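Local coordinates for protein adenosylmethionine-8-amino-7-oxononanoate aminotransferase (Methanocaldococcus jannaschii, PDB 6ZHK) that acts as a thermostable D-amino acid transaminase of class III and probably also transfers the amino group of S-adenosyl-L-methionine to 7-keto-8-aminopelargonic acid in biotin biosynthesis, at residues 360-363 / 364-367; 443-447 / 448-452. All coordinates share one frame; numbering follows the deposited sequence.

Interaction 1: residues 360-363 / 364-367; sequences NVIE and NIQP
Gln366 folds back over the preceding turn and grips the carbonyl of Ile362 with its side-chain amide. Gln366 CB lies 3.6 Å from Glu363 O, and CG touches both Ile362 O and Glu363 O. The chain then bends at chi2 (-47°), which turns the amide back along the turn, so that Gln366 NE2 reaches Ile362 O at 2.9 Å. This bond is nearly straight (168° at the hydrogen) and lies in the amide plane of Gln366, although the donor is tilted from the plane of the carbonyl; NE2 also donates to Gly278 O. The contact lies at the joint between the short helix 361-364 and helix 366-376, and the backbone records the change: Asn364 N and Ile365 N bond four residues back to Asn360 O and Val361 O, whereas Gln366 N goes three back, to Glu363 O. On the buried side, Ile365 CG2 meets Val361 CG1 at 4.1 Å, the two side chains crossing obliquely; Phe356 of helix 343-358 packs on Val361 and Ile362, and Phe393 on Ile365. At the exposed start, Asn360 ND2 donates to Glu363 OE2 at 2.6 Å, in the asparagine amide plane and on the anti lone pair of the carboxylate.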
loop_
_atom_site.group_PDB
_atom_site.type_symbol
_atom_site.label_atom_id
_atom_site.label_comp_id
_atom_site.label_asym_id
_atom_site.label_seq_id
_atom_site.Cartn_x
_atom_site.Cartn_y
_atom_site.Cartn_z
ATOM N N ASN A 360 -9.841 24.937 14.916
ATOM C CA ASN A 360 -10.940 25.395 14.089
ATOM C C ASN A 360 -10.479 25.614 12.629
ATOM O O ASN A 360 -10.765 26.630 11.978
ATOM C CB ASN A 360 -11.632 26.567 14.795
ATOM C CG ASN A 360 -13.078 26.809 14.400
ATOM O OD1 ASN A 360 -13.796 25.911 13.940
ATOM N ND2 ASN A 360 -13.531 28.038 14.580
ATOM N N VAL A 361 -9.814 24.580 12.082
ATOM C CA VAL A 361 -9.171 24.694 10.794
ATOM C C VAL A 361 -10.137 25.060 9.665
ATOM O O VAL A 361 -9.813 25.919 8.826
ATOM C CB VAL A 361 -8.359 23.413 10.488
ATOM C CG1 VAL A 361 -7.822 23.485 9.077
ATOM C CG2 VAL A 361 -7.220 23.300 11.507
ATOM N N ILE A 362 -11.281 24.364 9.578
ATOM C CA ILE A 362 -12.142 24.544 8.413
ATOM C C ILE A 362 -12.709 25.967 8.410
ATOM O O ILE A 362 -12.742 26.589 7.348
ATOM C CB ILE A 362 -13.243 23.458 8.327
ATOM C CG1 ILE A 362 -12.619 22.057 8.250
ATOM C CG2 ILE A 362 -14.289 23.716 7.214
ATOM C CD1 ILE A 362 -11.717 21.882 7.103
ATOM N N GLU A 363 -13.069 26.518 9.577
ATOM C CA GLU A 363 -13.525 27.910 9.574
ATOM C C GLU A 363 -12.374 28.859 9.239
ATOM O O GLU A 363 -12.562 29.795 8.449
ATOM C CB GLU A 363 -14.229 28.310 10.871
ATOM C CG GLU A 363 -15.421 27.424 11.189
ATOM C CD GLU A 363 -16.356 27.963 12.268
ATOM O OE1 GLU A 363 -17.577 28.015 11.996
ATOM O OE2 GLU A 363 -15.872 28.288 13.395
ATOM N N ASN A 364 -11.157 28.564 9.719
ATOM C CA ASN A 364 -10.038 29.512 9.607
ATOM C C ASN A 364 -9.465 29.553 8.199
ATOM O O ASN A 364 -8.908 30.566 7.806
ATOM C CB ASN A 364 -8.992 29.401 10.732
ATOM C CG ASN A 364 -9.579 29.666 12.110
ATOM O OD1 ASN A 364 -10.551 30.408 12.257
ATOM N ND2 ASN A 364 -9.038 29.057 13.150
ATOM N N ILE A 365 -9.657 28.493 7.388
ATOM C CA ILE A 365 -9.098 28.573 6.046
ATOM C C ILE A 365 -10.013 29.350 5.100
ATOM O O ILE A 365 -9.601 29.664 3.994
ATOM C CB ILE A 365 -8.716 27.208 5.417
ATOM C CG1 ILE A 365 -9.960 26.354 5.103
ATOM C CG2 ILE A 365 -7.697 26.459 6.282
ATOM C CD1 ILE A 365 -9.631 24.918 4.648
ATOM N N GLN A 366 -11.242 29.651 5.499
ATOM C CA GLN A 366 -12.173 30.253 4.559
ATOM C C GLN A 366 -11.644 31.590 4.021
ATOM O O GLN A 366 -11.652 31.797 2.820
ATOM C CB GLN A 366 -13.610 30.411 5.107
ATOM C CG GLN A 366 -14.378 29.107 5.390
ATOM C CD GLN A 366 -14.361 28.024 4.329
ATOM O OE1 GLN A 366 -14.707 28.238 3.164
ATOM N NE2 GLN A 366 -13.879 26.855 4.716
ATOM N N PRO A 367 -11.236 32.595 4.816
ATOM C CA PRO A 367 -10.713 33.815 4.181
ATOM C C PRO A 367 -9.445 33.573 3.363
ATOM O O PRO A 367 -9.149 34.327 2.440
ATOM C CB PRO A 367 -10.390 34.733 5.375
ATOM C CG PRO A 367 -10.407 33.852 6.623
ATOM C CD PRO A 367 -11.292 32.664 6.299
#

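Interaction 2: residues 443-447 / 448-452; sequences LSITE and KEIIY
Thr446 and Glu449 exchange side chain for backbone in both directions: Thr446 OG1 accepts from Glu449 N at 3.0 Å, and Glu449 OE1 accepts from Thr446 N at 2.9 Å. This is a capping box at the start of helix 447-463, with Thr446 as N-cap. The hydroxyl is placed by a chi1 of 69°, which sets OG1 between the backbone N and the carbonyl carbon, within bonding distance of Glu449 N. The extended Glu449 chain passes alongside, its CG 3.3 Å from Thr446 OG1. Thr446 N meets OE1 from above the carboxylate plane in a nearly straight bond (169°), and Asn45 ND2 gives the same oxygen a second donor. With an alanine here instead of Glu449, Thr446 N and Asn45 ND2 are likely to lose their shared acceptor, and the box to keep its threonine half alone. Ile445 CG1 lies against Glu449 CB at 3.6 Å. Ile445 CG2 meets Ile450 CG1 at 3.8 Å, the two side chains crossing at about a right angle; Ile450 also packs on Phe372 of helix 366-376. The helical bonds begin with Ile450 N to Thr446 O at 2.8 Å, and Ile451 runs alongside Glu447 O, with CG1 and CD1 each 3.5 Å from that oxygen.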
loop_
_atom_site.group_PDB
_atom_site.type_symbol
_atom_site.label_atom_id
_atom_site.label_comp_id
_atom_site.label_asym_id
_atom_site.label_seq_id
_atom_site.Cartn_x
_atom_site.Cartn_y
_atom_site.Cartn_z
ATOM N N LEU A 443 -2.914 23.644 4.077
ATOM C CA LEU A 443 -3.943 24.419 4.752
ATOM C C LEU A 443 -3.290 25.515 5.602
ATOM O O LEU A 443 -3.938 26.534 5.898
ATOM C CB LEU A 443 -4.718 23.486 5.704
ATOM C CG LEU A 443 -5.392 22.268 5.040
ATOM C CD1 LEU A 443 -6.243 21.549 6.061
ATOM C CD2 LEU A 443 -6.234 22.652 3.830
ATOM N N SER A 444 -2.005 25.309 5.933
ATOM C CA SER A 444 -1.253 26.257 6.760
ATOM C C SER A 444 -0.623 27.398 5.963
ATOM O O SER A 444 0.050 28.240 6.578
ATOM C CB SER A 444 -0.204 25.536 7.578
ATOM O OG SER A 444 0.577 24.694 6.734
ATOM N N ILE A 445 -0.819 27.457 4.623
ATOM C CA ILE A 445 -0.218 28.498 3.802
ATOM C C ILE A 445 -0.680 29.855 4.330
ATOM O O ILE A 445 -1.853 30.008 4.657
ATOM C CB ILE A 445 -0.574 28.341 2.295
ATOM C CG1 ILE A 445 0.299 29.302 1.472
ATOM C CG2 ILE A 445 -2.069 28.556 2.057
ATOM C CD1 ILE A 445 0.309 29.030 -0.034
ATOM N N THR A 446 0.258 30.820 4.454
ATOM C CA THR A 446 -0.142 32.109 5.018
ATOM C C THR A 446 -0.680 33.026 3.919
ATOM O O THR A 446 -0.437 32.797 2.724
ATOM C CB THR A 446 1.026 32.805 5.745
ATOM O OG1 THR A 446 1.961 33.195 4.744
ATOM C CG2 THR A 446 1.644 31.900 6.806
ATOM N N GLU A 447 -1.381 34.097 4.354
ATOM C CA GLU A 447 -1.866 35.025 3.361
ATOM C C GLU A 447 -0.686 35.635 2.597
ATOM O O GLU A 447 -0.772 35.812 1.388
ATOM C CB GLU A 447 -2.714 36.103 4.058
ATOM C CG GLU A 447 -3.985 35.557 4.649
ATOM C CD GLU A 447 -5.064 36.573 4.994
ATOM O OE1 GLU A 447 -4.906 37.779 4.659
ATOM O OE2 GLU A 447 -6.094 36.149 5.543
ATOM N N LYS A 448 0.405 35.938 3.296
ATOM C CA LYS A 448 1.564 36.491 2.620
ATOM C C LYS A 448 2.122 35.507 1.601
ATOM O O LYS A 448 2.587 35.934 0.535
ATOM C CB LYS A 448 2.619 36.976 3.634
ATOM C CG LYS A 448 2.217 38.261 4.354
ATOM C CD LYS A 448 3.075 38.545 5.593
ATOM C CE LYS A 448 2.714 39.879 6.263
ATOM N NZ LYS A 448 3.558 40.061 7.481
ATOM N N GLU A 449 2.138 34.211 1.956
ATOM C CA GLU A 449 2.662 33.203 1.062
ATOM C C GLU A 449 1.744 33.033 -0.150
ATOM O O GLU A 449 2.219 32.852 -1.283
ATOM C CB GLU A 449 2.757 31.868 1.753
ATOM C CG GLU A 449 4.033 31.743 2.600
ATOM C CD GLU A 449 3.954 30.702 3.709
ATOM O OE1 GLU A 449 2.961 30.010 3.787
ATOM O OE2 GLU A 449 4.891 30.609 4.529
ATOM N N ILE A 450 0.435 33.179 0.090
ATOM C CA ILE A 450 -0.497 33.070 -1.021
ATOM C C ILE A 450 -0.218 34.194 -2.028
ATOM O O ILE A 450 -0.264 33.960 -3.235
ATOM C CB ILE A 450 -1.949 33.130 -0.494
ATOM C CG1 ILE A 450 -2.386 31.794 0.116
ATOM C CG2 ILE A 450 -2.893 33.456 -1.636
ATOM C CD1 ILE A 450 -3.633 31.907 1.010
ATOM N N ILE A 451 -0.012 35.437 -1.544
ATOM C CA ILE A 451 0.134 36.590 -2.440
ATOM C C ILE A 451 1.453 36.441 -3.177
ATOM O O ILE A 451 1.525 36.605 -4.376
ATOM C CB ILE A 451 0.029 37.917 -1.662
ATOM C CG1 ILE A 451 -1.403 38.196 -1.163
ATOM C CG2 ILE A 451 0.602 39.083 -2.462
ATOM C CD1 ILE A 451 -1.489 39.016 0.147
ATOM N N TYR A 452 2.480 36.014 -2.456
ATOM C CA TYR A 452 3.772 35.725 -3.060
ATOM C C TYR A 452 3.618 34.706 -4.190
ATOM O O TYR A 452 4.162 34.866 -5.266
ATOM C CB TYR A 452 4.807 35.272 -2.022
ATOM C CG TYR A 452 6.156 35.044 -2.655
ATOM C CD1 TYR A 452 6.978 36.111 -2.994
ATOM C CD2 TYR A 452 6.619 33.767 -2.908
ATOM C CE1 TYR A 452 8.186 35.932 -3.640
ATOM C CE2 TYR A 452 7.853 33.561 -3.511
ATOM C CZ TYR A 452 8.642 34.648 -3.882
ATOM O OH TYR A 452 9.862 34.479 -4.492
#

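How the interactions relate
Both contacts are local, each partly buried, and their centres lie about 13 Å apart. Interaction 1 leads into helix 366-376 and interaction 2 opens helix 447-463, two helices that pack together: Leu371, Phe372 and Glu375 of the first touch residues of the second contact, and Lys368 NZ donates to Leu443 O and Ile445 O. They also meet directly, Val361 CG1 standing 3.9 Å from Leu443 CD1, and Phe393 touches both Ile365 and Ile445. Val361 and Ile365 are buried in one, Ile445 and Ile450 in the other; Asn360, Glu363 and Thr446 are exposed. At 360-367 a side-chain amide donates to a backbone carbonyl, whereas at 443-452 a hydroxyl and a carboxylate accept backbone N-H groups at a helix start.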